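Nrps/pks (Streptomyces albus, PDB 4OPE) probably catalyses decarboxylative condensations that extend an acyl chain in oxazolomycin biosynthesis, as ketosynthase domain KS7 of the AT-less type I polyketide synthase OzmH. Local coordinates at residues Leu300-Leu305 / His333-Val338; Leu377-Leu382 / Phe393-Asp398; Val484-Leu489 / Ala558-Val563; His496-Val501 / Pro522-Gly527. All coordinates share one frame; numbering follows the deposited sequence.

Contact 1 (Leu300-Leu305 / His333-Val338); sequences LAPADL and HDLTGV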
loop_
_atom_site.group_PDB
_atom_site.type_symbol
_atom_site.label_atom_id
_atom_site.label_comp_id
_atom_site.label_asym_id
_atom_site.label_seq_id
_atom_site.Cartn_x
_atom_site.Cartn_y
_atom_site.Cartn_z
ATOM N N LEU A 300 -28.088 -2.478 4.790
ATOM C CA LEU A 300 -28.448 -1.781 5.997
ATOM C C LEU A 300 -29.068 -0.448 5.667
ATOM O O LEU A 300 -28.627 0.253 4.781
ATOM C CB LEU A 300 -27.190 -1.563 6.828
ATOM C CG LEU A 300 -27.298 -0.870 8.180
ATOM C CD1 LEU A 300 -27.908 -1.811 9.189
ATOM C CD2 LEU A 300 -25.935 -0.469 8.681
ATOM N N ALA A 301 -30.100 -0.104 6.414
ATOM C CA ALA A 301 -30.760 1.168 6.297
ATOM C C ALA A 301 -30.262 2.009 7.412
ATOM O O ALA A 301 -29.974 1.493 8.497
ATOM C CB ALA A 301 -32.256 0.985 6.457
ATOM N N PRO A 302 -30.179 3.316 7.183
ATOM C CA PRO A 302 -29.816 4.229 8.240
ATOM C C PRO A 302 -30.622 4.018 9.508
ATOM O O PRO A 302 -30.136 4.233 10.590
ATOM C CB PRO A 302 -30.113 5.587 7.619
ATOM C CG PRO A 302 -29.820 5.405 6.183
ATOM C CD PRO A 302 -30.057 3.950 5.861
ATOM N N ALA A 303 -31.862 3.603 9.383
ATOM C CA ALA A 303 -32.698 3.423 10.572
ATOM C C ALA A 303 -32.159 2.319 11.512
ATOM O O ALA A 303 -32.422 2.306 12.719
ATOM C CB ALA A 303 -34.127 3.109 10.139
ATOM N N ASP A 304 -31.411 1.391 10.930
ATOM C CA ASP A 304 -30.849 0.275 11.666
ATOM C C ASP A 304 -29.463 0.558 12.198
ATOM O O ASP A 304 -28.892 -0.307 12.799
ATOM C CB ASP A 304 -30.742 -0.967 10.761
ATOM C CG ASP A 304 -32.067 -1.365 10.113
ATOM O OD1 ASP A 304 -33.135 -1.174 10.743
ATOM O OD2 ASP A 304 -32.001 -1.887 8.966
ATOM N N LEU A 305 -28.901 1.730 11.953
ATOM C CA LEU A 305 -27.540 1.997 12.346
ATOM C C LEU A 305 -27.467 2.442 13.785
ATOM O O LEU A 305 -28.103 3.389 14.151
ATOM C CB LEU A 305 -27.022 3.088 11.467
ATOM C CG LEU A 305 -25.552 3.398 11.518
ATOM C CD1 LEU A 305 -24.728 2.153 11.249
ATOM C CD2 LEU A 305 -25.311 4.418 10.435
ATOM N N HIS A 333 -33.774 7.971 1.797
ATOM C CA HIS A 333 -34.085 7.032 2.851
ATOM C C HIS A 333 -35.039 7.788 3.728
ATOM O O HIS A 333 -34.887 8.985 3.899
ATOM C CB HIS A 333 -32.857 6.642 3.688
ATOM C CG HIS A 333 -31.875 5.786 2.966
ATOM N ND1 HIS A 333 -31.863 4.415 3.075
ATOM C CD2 HIS A 333 -30.861 6.103 2.131
ATOM C CE1 HIS A 333 -30.877 3.922 2.343
ATOM N NE2 HIS A 333 -30.265 4.926 1.743
ATOM N N ASP A 334 -36.033 7.084 4.262
ATOM C CA ASP A 334 -36.987 7.650 5.214
ATOM C C ASP A 334 -36.380 7.620 6.612
ATOM O O ASP A 334 -36.090 6.556 7.147
ATOM C CB ASP A 334 -38.283 6.841 5.183
ATOM C CG ASP A 334 -39.247 7.234 6.279
ATOM O OD1 ASP A 334 -39.156 8.371 6.802
ATOM O OD2 ASP A 334 -40.106 6.393 6.613
ATOM N N LEU A 335 -36.201 8.791 7.203
ATOM C CA LEU A 335 -35.387 8.903 8.401
ATOM C C LEU A 335 -36.211 9.349 9.550
ATOM O O LEU A 335 -35.725 10.093 10.389
ATOM C CB LEU A 335 -34.296 9.948 8.179
ATOM C CG LEU A 335 -33.396 9.682 6.973
ATOM C CD1 LEU A 335 -32.780 10.992 6.463
ATOM C CD2 LEU A 335 -32.359 8.622 7.351
ATOM N N THR A 336 -37.465 8.916 9.597
ATOM C CA THR A 336 -38.396 9.475 10.575
ATOM C C THR A 336 -38.241 8.763 11.915
ATOM O O THR A 336 -38.271 7.535 11.992
ATOM C CB THR A 336 -39.859 9.443 10.071
ATOM O OG1 THR A 336 -39.911 9.821 8.682
ATOM C CG2 THR A 336 -40.719 10.409 10.882
ATOM N N GLY A 337 -38.027 9.543 12.971
ATOM C CA GLY A 337 -37.816 8.980 14.306
ATOM C C GLY A 337 -36.480 8.269 14.463
ATOM O O GLY A 337 -36.280 7.505 15.413
ATOM N N VAL A 338 -35.557 8.522 13.539
ATOM C CA VAL A 338 -34.247 7.917 13.603
ATOM C C VAL A 338 -33.316 8.825 14.371
ATOM O O VAL A 338 -33.297 10.031 14.178
ATOM C CB VAL A 338 -33.684 7.639 12.210
ATOM C CG1 VAL A 338 -32.248 7.150 12.315
ATOM C CG2 VAL A 338 -34.563 6.616 11.483
HETATM O O HOH W 1 -33.900 4.352 6.768
#
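Pro302 lies against the imidazole of His333, the pyrrolidine ring crossing the side chain of the histidine at about a right angle. Its CD stands over the ring face, 3.7 Å from the centroid of the His333 ring and 29° off the normal, a CH-pi contact; the proline CG covers the same ring nearer its rim, above CG and ND1. With chi1 at -70°, the His333 ring is turned away from its own carbonyl carbon and reaches Pro302. On another part of the pyrrolidine, Pro302 CB meets Leu335 CD2 at 3.8 Å.

Both segments are loops at the edge of the C-terminal half of the thiolase fold. Segment 300-305 leads from helix 284-298 to strand 308-309, and segment 333-338 closes the beta-alpha-beta crossover from that strand, through helix 318-329, to its parallel neighbour 340-343. The first carries a 3-10 turn at 302-304; the second makes a type II turn from Leu335 to Val338, with Gly337 at positive phi.

The two methyls of Val338 meet different atoms of the 3-10 turn. CG1, anti to the backbone N (chi1 174°), sits 4.0 Å from Pro302 O, while CG2 packs 3.8 Å from Ala303 CB. Phe330, in the loop after helix 318-329, touches both Pro302 and Leu335. A water bridges the backbones, donating to Asp334 O at 3.1 Å and accepting a weak bond from Ala303 N.

Contact 2 (Leu377-Leu382 / Phe393-Asp398); sequences LHAERL and FRLQRD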
loop_
_atom_site.group_PDB
_atom_site.type_symbol
_atom_site.label_atom_id
_atom_site.label_comp_id
_atom_site.label_asym_id
_atom_site.label_seq_id
_atom_site.Cartn_x
_atom_site.Cartn_y
_atom_site.Cartn_z
ATOM N N LEU A 377 -15.124 13.864 23.541
ATOM C CA LEU A 377 -14.698 14.992 24.346
ATOM C C LEU A 377 -14.727 16.298 23.582
ATOM O O LEU A 377 -14.896 16.315 22.354
ATOM C CB LEU A 377 -13.275 14.758 24.875
ATOM C CG LEU A 377 -13.127 13.782 26.053
ATOM C CD1 LEU A 377 -13.674 12.446 25.702
ATOM C CD2 LEU A 377 -11.685 13.550 26.406
ATOM N N HIS A 378 -14.595 17.393 24.332
ATOM C CA HIS A 378 -14.420 18.731 23.783
ATOM C C HIS A 378 -15.547 19.273 22.942
ATOM O O HIS A 378 -15.307 20.134 22.141
ATOM C CB HIS A 378 -13.145 18.848 22.945
ATOM C CG HIS A 378 -11.927 18.386 23.658
ATOM N ND1 HIS A 378 -11.552 18.897 24.883
ATOM C CD2 HIS A 378 -11.001 17.454 23.336
ATOM C CE1 HIS A 378 -10.457 18.289 25.292
ATOM N NE2 HIS A 378 -10.109 17.402 24.379
ATOM N N ALA A 379 -16.766 18.817 23.114
ATOM C CA ALA A 379 -17.874 19.435 22.408
ATOM C C ALA A 379 -18.964 19.805 23.382
ATOM O O ALA A 379 -20.151 19.656 23.086
ATOM C CB ALA A 379 -18.415 18.520 21.333
ATOM N N GLU A 380 -18.551 20.325 24.530
ATOM C CA GLU A 380 -19.507 20.811 25.533
ATOM C C GLU A 380 -20.465 21.757 24.861
ATOM O O GLU A 380 -21.669 21.699 25.123
ATOM C CB GLU A 380 -18.821 21.502 26.718
ATOM C CG GLU A 380 -17.772 20.635 27.425
ATOM C CD GLU A 380 -16.382 20.616 26.729
ATOM O OE1 GLU A 380 -16.218 21.106 25.572
ATOM O OE2 GLU A 380 -15.440 20.079 27.354
ATOM N N ARG A 381 -19.923 22.609 23.980
ATOM C CA ARG A 381 -20.749 23.383 23.046
ATOM C C ARG A 381 -20.460 22.856 21.654
ATOM O O ARG A 381 -19.319 22.672 21.262
ATOM C CB ARG A 381 -20.436 24.866 23.109
ATOM C CG ARG A 381 -20.478 25.456 24.502
ATOM C CD ARG A 381 -19.997 26.899 24.584
ATOM N NE ARG A 381 -20.596 27.804 23.595
ATOM C CZ ARG A 381 -21.886 28.132 23.548
ATOM N NH1 ARG A 381 -22.746 27.628 24.419
ATOM N NH2 ARG A 381 -22.333 28.981 22.629
ATOM N N LEU A 382 -21.508 22.608 20.904
ATOM C CA LEU A 382 -21.345 22.077 19.583
ATOM C C LEU A 382 -20.840 23.109 18.652
ATOM O O LEU A 382 -21.013 24.294 18.865
ATOM C CB LEU A 382 -22.669 21.634 19.024
ATOM C CG LEU A 382 -23.255 20.347 19.576
ATOM C CD1 LEU A 382 -24.437 20.044 18.668
ATOM C CD2 LEU A 382 -22.265 19.183 19.607
ATOM N N PHE A 393 -28.186 12.796 13.918
ATOM C CA PHE A 393 -27.003 12.546 14.729
ATOM C C PHE A 393 -27.017 13.324 16.007
ATOM O O PHE A 393 -27.372 14.447 16.014
ATOM C CB PHE A 393 -25.719 12.860 13.927
ATOM C CG PHE A 393 -25.703 12.187 12.587
ATOM C CD1 PHE A 393 -25.489 10.826 12.490
ATOM C CD2 PHE A 393 -25.988 12.893 11.447
ATOM C CE1 PHE A 393 -25.526 10.182 11.272
ATOM C CE2 PHE A 393 -26.047 12.254 10.226
ATOM C CZ PHE A 393 -25.813 10.893 10.134
ATOM N N ARG A 394 -26.609 12.708 17.092
ATOM C CA ARG A 394 -26.411 13.410 18.346
ATOM C C ARG A 394 -25.052 13.027 18.913
ATOM O O ARG A 394 -24.687 11.860 18.977
ATOM C CB ARG A 394 -27.522 13.078 19.364
ATOM C CG ARG A 394 -28.927 13.459 18.906
ATOM C CD ARG A 394 -29.205 14.974 18.767
ATOM N NE ARG A 394 -30.575 15.197 18.258
ATOM C CZ ARG A 394 -30.933 15.359 16.975
ATOM N NH1 ARG A 394 -30.048 15.408 15.977
ATOM N NH2 ARG A 394 -32.218 15.495 16.692
ATOM N N LEU A 395 -24.307 14.036 19.295
ATOM C CA LEU A 395 -23.006 13.831 19.792
ATOM C C LEU A 395 -23.167 13.081 21.091
ATOM O O LEU A 395 -23.968 13.400 21.897
ATOM C CB LEU A 395 -22.279 15.161 19.948
ATOM C CG LEU A 395 -20.776 15.271 19.709
ATOM C CD1 LEU A 395 -20.075 15.327 21.039
ATOM C CD2 LEU A 395 -20.164 14.169 18.852
ATOM N N GLN A 396 -22.401 12.027 21.249
ATOM C CA GLN A 396 -22.450 11.226 22.425
ATOM C C GLN A 396 -21.440 11.764 23.398
ATOM O O GLN A 396 -20.269 11.446 23.304
ATOM C CB GLN A 396 -22.104 9.800 22.047
ATOM C CG GLN A 396 -22.200 8.845 23.207
ATOM C CD GLN A 396 -23.604 8.686 23.686
ATOM O OE1 GLN A 396 -24.519 8.458 22.910
ATOM N NE2 GLN A 396 -23.780 8.816 24.954
ATOM N N ARG A 397 -21.904 12.560 24.345
ATOM C CA ARG A 397 -21.029 13.241 25.264
ATOM C C ARG A 397 -20.943 12.571 26.589
ATOM O O ARG A 397 -20.119 12.952 27.398
ATOM C CB ARG A 397 -21.543 14.647 25.507
ATOM C CG ARG A 397 -21.640 15.507 24.255
ATOM C CD ARG A 397 -21.862 16.964 24.654
ATOM N NE ARG A 397 -23.228 17.348 24.379
ATOM C CZ ARG A 397 -23.598 18.347 23.618
ATOM N NH1 ARG A 397 -22.699 19.137 23.051
ATOM N NH2 ARG A 397 -24.886 18.559 23.438
ATOM N N ASP A 398 -21.796 11.592 26.845
ATOM C CA ASP A 398 -21.802 10.935 28.147
ATOM C C ASP A 398 -21.679 9.427 28.034
ATOM O O ASP A 398 -22.170 8.832 27.077
ATOM C CB ASP A 398 -23.091 11.287 28.890
ATOM C CG ASP A 398 -23.087 12.713 29.411
ATOM O OD1 ASP A 398 -22.060 13.108 30.023
ATOM O OD2 ASP A 398 -24.110 13.430 29.217
#
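Arg397 reaches across to the backbone of Ala379, where NH1 donates to Ala379 O at 2.6 Å with an N-H...O angle of 145°. The oxygen lies at the edge of the guanidinium, close to its plane, and the donor comes in almost in line with the carbonyl bond (166°). A bend at chi3 (-107°) turns the end of the arginine chain toward the carbonyl. Glu380 O is also near NH1, but its angle is too poor for a bond. Further along the same segment as Ala379, Leu382 CD2 comes to 3.5 Å from Arg397 NH1, approaching the guanidinium obliquely.

Beside this polar pair is a small apolar patch. Ala379 CB touches Leu395 CD1 at 3.6 Å, and Leu382 CD2 lies 4.0 Å from Leu395 CB, the two leucine side chains running antiparallel alongside one another.

Further out, backbone pairing and a few side-chain bonds position these groups. Strand 393-395 is an outermost strand of the large mixed sheet of the thiolase fold, its backbone bonded alongside strand 340-343 through Arg394 and Gln396, with Leu395 also touching Ile342. Just beyond the strand, Gln396 NE2 donates to Asp398 O at 2.7 Å, bridging the chain around Arg397. The loop 377-382 is tied down by Ser347, whose OG bonds Leu377 N, and by the salt bridge of Arg381 with Glu232.

Within these two segments the Arg397 guanidinium meets backbone carbonyl oxygen and a leucine methyl but no carboxylate, so its charge would probably polarise the Ala379 peptide rather than be neutralised by a counter-ion here.

Contact 3 (Val484-Leu489 / Ala558-Val563); sequences VAATLL and AGAPRV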
loop_
_atom_site.group_PDB
_atom_site.type_symbol
_atom_site.label_atom_id
_atom_site.label_comp_id
_atom_site.label_asym_id
_atom_site.label_seq_id
_atom_site.Cartn_x
_atom_site.Cartn_y
_atom_site.Cartn_z
ATOM N N VAL A 484 -9.853 -19.188 31.744
ATOM C CA VAL A 484 -8.529 -18.681 31.953
ATOM C C VAL A 484 -7.548 -19.769 31.562
ATOM O O VAL A 484 -6.596 -19.527 30.839
ATOM C CB VAL A 484 -8.337 -18.266 33.408
ATOM C CG1 VAL A 484 -6.870 -17.981 33.703
ATOM C CG2 VAL A 484 -9.158 -17.018 33.716
ATOM N N ALA A 485 -7.794 -20.965 32.059
ATOM C CA ALA A 485 -7.012 -22.146 31.701
ATOM C C ALA A 485 -6.974 -22.360 30.207
ATOM O O ALA A 485 -5.894 -22.524 29.639
ATOM C CB ALA A 485 -7.616 -23.400 32.355
ATOM N N ALA A 486 -8.158 -22.390 29.589
ATOM C CA ALA A 486 -8.259 -22.703 28.161
ATOM C C ALA A 486 -7.447 -21.699 27.341
ATOM O O ALA A 486 -6.697 -22.087 26.460
ATOM C CB ALA A 486 -9.711 -22.738 27.681
ATOM N N THR A 487 -7.582 -20.424 27.676
ATOM C CA THR A 487 -6.986 -19.377 26.899
ATOM C C THR A 487 -5.470 -19.507 26.862
ATOM O O THR A 487 -4.850 -19.425 25.791
ATOM C CB THR A 487 -7.407 -18.008 27.454
ATOM O OG1 THR A 487 -8.814 -17.806 27.178
ATOM C CG2 THR A 487 -6.581 -16.887 26.847
ATOM N N LEU A 488 -4.883 -19.768 28.016
ATOM C CA LEU A 488 -3.442 -19.873 28.136
ATOM C C LEU A 488 -2.884 -21.062 27.385
ATOM O O LEU A 488 -1.775 -21.015 26.866
ATOM C CB LEU A 488 -3.046 -19.955 29.601
ATOM C CG LEU A 488 -3.284 -18.636 30.354
ATOM C CD1 LEU A 488 -3.286 -18.876 31.851
ATOM C CD2 LEU A 488 -2.272 -17.566 29.960
ATOM N N LEU A 489 -3.681 -22.109 27.276
ATOM C CA LEU A 489 -3.259 -23.289 26.542
ATOM C C LEU A 489 -3.330 -23.114 25.022
ATOM O O LEU A 489 -2.884 -24.002 24.275
ATOM C CB LEU A 489 -4.068 -24.497 26.966
ATOM C CG LEU A 489 -3.840 -24.856 28.433
ATOM C CD1 LEU A 489 -4.801 -25.953 28.882
ATOM C CD2 LEU A 489 -2.381 -25.270 28.607
ATOM N N ALA A 558 -11.665 -28.595 23.471
ATOM C CA ALA A 558 -12.559 -28.168 22.412
ATOM C C ALA A 558 -13.727 -27.337 22.946
ATOM O O ALA A 558 -14.339 -27.676 23.971
ATOM C CB ALA A 558 -13.102 -29.392 21.671
ATOM N N GLY A 559 -14.013 -26.239 22.245
ATOM C CA GLY A 559 -15.215 -25.454 22.475
ATOM C C GLY A 559 -15.178 -24.529 23.676
ATOM O O GLY A 559 -16.097 -23.736 23.865
ATOM N N ALA A 560 -14.113 -24.600 24.474
ATOM C CA ALA A 560 -14.024 -23.833 25.700
ATOM C C ALA A 560 -14.231 -22.345 25.430
ATOM O O ALA A 560 -13.779 -21.805 24.412
ATOM C CB ALA A 560 -12.674 -24.059 26.365
ATOM N N PRO A 561 -14.907 -21.671 26.354
ATOM C CA PRO A 561 -15.061 -20.245 26.176
ATOM C C PRO A 561 -13.725 -19.522 26.419
ATOM O O PRO A 561 -12.888 -20.016 27.180
ATOM C CB PRO A 561 -16.072 -19.892 27.253
ATOM C CG PRO A 561 -15.754 -20.861 28.385
ATOM C CD PRO A 561 -15.179 -22.101 27.742
ATOM N N ARG A 562 -13.513 -18.363 25.791
ATOM C CA ARG A 562 -12.268 -17.644 26.023
ATOM C C ARG A 562 -12.385 -16.244 26.613
ATOM O O ARG A 562 -13.404 -15.588 26.552
ATOM C CB ARG A 562 -11.410 -17.697 24.771
ATOM C CG ARG A 562 -10.909 -19.138 24.549
ATOM C CD ARG A 562 -9.889 -19.274 23.430
ATOM N NE ARG A 562 -10.306 -18.618 22.180
ATOM C CZ ARG A 562 -10.289 -19.193 20.969
ATOM N NH1 ARG A 562 -9.883 -20.447 20.786
ATOM N NH2 ARG A 562 -10.663 -18.501 19.908
ATOM N N VAL A 563 -11.304 -15.820 27.230
ATOM C CA VAL A 563 -11.181 -14.500 27.793
ATOM C C VAL A 563 -9.861 -13.907 27.375
ATOM O O VAL A 563 -8.932 -14.606 26.958
ATOM C CB VAL A 563 -11.274 -14.520 29.322
ATOM C CG1 VAL A 563 -12.648 -15.028 29.712
ATOM C CG2 VAL A 563 -10.205 -15.394 29.960
#
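Thr487 faces the extended chain at Arg562 and Val563 from the side of helix 481-488. Its CB is 3.8 Å from Val563 O, and from there the side chain forks. With chi1 at -70°, OG1 sits beside the threonine's own backbone N, turned back along the helix, where it is hydrogen-bonded to Ala483 O one turn earlier. Thr487 OG1 also accepts a hydrogen bond from Val563 N at 3.2 Å, almost straight (172°), so it links the helix backbone to the passing chain. Arg562 flanks it with aliphatic carbon, CB lying 3.5 Å from Thr487 OG1. The other tip, CG2, is 3.3 Å from Val563 O.

Two apolar contacts accompany the threonine: Ala486 CB meets Ala560 CB at 3.5 Å, and Val484 CG2 lies 4.2 Å from Val563 CG2. Pro561 and Val563 both touch Ala483 in the preceding turn.

This part of the fold probably corresponds to the linker that follows the ketosynthase in type I polyketide synthases; after helix 541-550 the chain runs back over helix 481-488. Arg562 additionally makes a long, weak ion pair with Asp259. Leu565 carries the chain's packing onward, touching Thr487 and Leu488. Elsewhere on helix 481-488, Ala485 packs on Tyr449, and Leu488 on Cys451 and Leu453, so the helix lies between strand 449-455 and segment 558-563.

Contact 4 (His496-Val501 / Pro522-Gly527); sequences HRLAVV and PRVLTG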
loop_
_atom_site.group_PDB
_atom_site.type_symbol
_atom_site.label_atom_id
_atom_site.label_comp_id
_atom_site.label_asym_id
_atom_site.label_seq_id
_atom_site.Cartn_x
_atom_site.Cartn_y
_atom_site.Cartn_z
ATOM N N HIS A 496 10.804 -21.562 29.144
ATOM C CA HIS A 496 10.693 -21.528 30.631
ATOM C C HIS A 496 9.271 -21.721 31.078
ATOM O O HIS A 496 8.390 -21.024 30.633
ATOM C CB HIS A 496 11.263 -20.245 31.213
ATOM C CG HIS A 496 12.730 -20.146 31.035
ATOM N ND1 HIS A 496 13.602 -20.084 32.099
ATOM C CD2 HIS A 496 13.495 -20.247 29.920
ATOM C CE1 HIS A 496 14.844 -20.124 31.646
ATOM N NE2 HIS A 496 14.808 -20.206 30.325
ATOM N N ARG A 497 9.030 -22.666 31.969
ATOM C CA ARG A 497 7.668 -23.126 32.240
ATOM C C ARG A 497 7.282 -22.879 33.660
ATOM O O ARG A 497 8.093 -23.009 34.577
ATOM C CB ARG A 497 7.550 -24.625 31.946
ATOM C CG ARG A 497 7.933 -25.025 30.518
ATOM C CD ARG A 497 6.739 -24.881 29.623
ATOM N NE ARG A 497 7.090 -24.984 28.231
ATOM C CZ ARG A 497 6.645 -25.902 27.382
ATOM N NH1 ARG A 497 5.793 -26.853 27.724
ATOM N NH2 ARG A 497 7.045 -25.831 26.140
ATOM N N LEU A 498 6.022 -22.529 33.832
ATOM C CA LEU A 498 5.374 -22.497 35.150
ATOM C C LEU A 498 3.968 -23.163 35.074
ATOM O O LEU A 498 3.284 -23.029 34.088
ATOM C CB LEU A 498 5.295 -21.070 35.664
ATOM C CG LEU A 498 4.736 -20.929 37.060
ATOM C CD1 LEU A 498 5.325 -19.705 37.730
ATOM C CD2 LEU A 498 3.231 -20.805 37.065
ATOM N N ALA A 499 3.549 -23.886 36.108
ATOM C CA ALA A 499 2.187 -24.408 36.148
ATOM C C ALA A 499 1.615 -24.474 37.537
ATOM O O ALA A 499 2.339 -24.678 38.532
ATOM C CB ALA A 499 2.126 -25.781 35.521
ATOM N N VAL A 500 0.304 -24.321 37.603
ATOM C CA VAL A 500 -0.410 -24.405 38.857
ATOM C C VAL A 500 -1.699 -25.142 38.619
ATOM O O VAL A 500 -2.361 -24.987 37.584
ATOM C CB VAL A 500 -0.784 -23.026 39.397
ATOM C CG1 VAL A 500 -1.110 -23.112 40.863
ATOM C CG2 VAL A 500 0.359 -22.043 39.179
ATOM N N VAL A 501 -2.051 -25.964 39.587
ATOM C CA VAL A 501 -3.357 -26.586 39.639
ATOM C C VAL A 501 -4.224 -25.719 40.494
ATOM O O VAL A 501 -3.780 -25.265 41.539
ATOM C CB VAL A 501 -3.287 -27.968 40.241
ATOM C CG1 VAL A 501 -4.634 -28.642 40.066
ATOM C CG2 VAL A 501 -2.197 -28.750 39.535
ATOM N N PRO A 522 3.566 -25.758 47.288
ATOM C CA PRO A 522 3.389 -27.091 46.691
ATOM C C PRO A 522 2.574 -27.094 45.378
ATOM O O PRO A 522 2.749 -27.995 44.547
ATOM C CB PRO A 522 2.594 -27.859 47.773
ATOM C CG PRO A 522 2.079 -26.809 48.715
ATOM C CD PRO A 522 3.129 -25.731 48.694
ATOM N N ARG A 523 1.682 -26.118 45.206
ATOM C CA ARG A 523 0.864 -26.043 44.007
ATOM C C ARG A 523 1.547 -25.458 42.769
ATOM O O ARG A 523 1.029 -25.657 41.692
ATOM C CB ARG A 523 -0.415 -25.263 44.251
ATOM C CG ARG A 523 -1.291 -25.848 45.322
ATOM C CD ARG A 523 -2.210 -24.772 45.858
ATOM N NE ARG A 523 -3.092 -24.360 44.787
ATOM C CZ ARG A 523 -3.724 -23.205 44.711
ATOM N NH1 ARG A 523 -3.626 -22.293 45.669
ATOM N NH2 ARG A 523 -4.468 -22.972 43.639
ATOM N N VAL A 524 2.692 -24.792 42.911
ATOM C CA VAL A 524 3.391 -24.231 41.772
ATOM C C VAL A 524 4.585 -25.057 41.299
ATOM O O VAL A 524 5.516 -25.274 42.057
ATOM C CB VAL A 524 3.893 -22.833 42.104
ATOM C CG1 VAL A 524 4.593 -22.257 40.911
ATOM C CG2 VAL A 524 2.727 -21.937 42.471
ATOM N N LEU A 525 4.579 -25.500 40.046
ATOM C CA LEU A 525 5.717 -26.234 39.506
ATOM C C LEU A 525 6.443 -25.374 38.467
ATOM O O LEU A 525 5.829 -24.610 37.767
ATOM C CB LEU A 525 5.266 -27.523 38.844
ATOM C CG LEU A 525 4.229 -28.390 39.563
ATOM C CD1 LEU A 525 3.785 -29.566 38.685
ATOM C CD2 LEU A 525 4.765 -28.881 40.893
ATOM N N THR A 526 7.755 -25.514 38.366
ATOM C CA THR A 526 8.501 -24.764 37.404
ATOM C C THR A 526 9.525 -25.665 36.758
ATOM O O THR A 526 9.967 -26.622 37.352
ATOM C CB THR A 526 9.243 -23.542 38.000
ATOM O OG1 THR A 526 10.312 -24.001 38.815
ATOM C CG2 THR A 526 8.337 -22.670 38.821
ATOM N N GLY A 527 9.908 -25.347 35.531
ATOM C CA GLY A 527 10.977 -26.082 34.902
ATOM C C GLY A 527 11.316 -25.509 33.564
ATOM O O GLY A 527 10.715 -24.554 33.136
#
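Two neighbouring strands of a three-stranded antiparallel sheet meet here, in the small alpha/beta subdomain that probably corresponds to the ketosynthase-acyltransferase linker of type I polyketide synthases. Strand 496-502 is the middle one, and 524-528 lies at the margin, joined to it through helix 505-516. Their axes approach to 4.7 Å at 164°.

Arg497 with Gly527 and Ala499 with Leu525 are hydrogen-bonded pairs. In the latter, Leu525 N donates to Ala499 O at 2.8 Å, and Ala499 N returns a bond to Leu525 O at 2.9 Å. Leu498 and Thr526 form the intervening non-hydrogen-bonded pair.

On the face bearing Leu498, Val500 and Val524, Leu498 CG comes to 4.1 Å from Val524 CG1, and Val500 CG2 to 4.1 Å from Val524 CG2. His515 and Leu512 of helix 505-516 and Leu461 of helix 458-473 cover this side. The other face, with Ala499 and Leu525, rests on Val549 of helix 541-550. Arg497, bent at chi2 (-86°), leads away to that helix, where NH1 donates to Trp548 O and Trp548 is its cation-pi partner; Arg497 NE bonds Met494 O.

Beyond the last pair, Arg523 clasps the end of the middle strand. Its NH2, which also forms a salt bridge with Asp507, donates to a lone pair of Val501 O at 3.2 Å, the oxygen lying in the guanidinium plane, while NE adds a weak bond to the same atom at 3.4 Å.

How the contacts relate
Reading from the N terminus, contact 1 closes first, bridging 27 residues that include strand 308-309 and helix 318-329. Contact 2 follows in series, closing a short loop of 10 residues without helix or strand. Both belong to the ketosynthase's thiolase fold, with centres 21 Å apart, and involve the end of its large sheet formed by strands 308-309, 340-343 and 393-395. Contact 3 spans 68 residues, and contact 4 is nested within that loop; helix 481-488 leads directly to strand 496-502, and the two centres are 18 Å apart. Contact 4 pairs two strands of the three-stranded sheet; contact 3 joins helix 481-488 to the chain after helix 541-550. Contact 4 lies across the chain's centre from contacts 1 and 2.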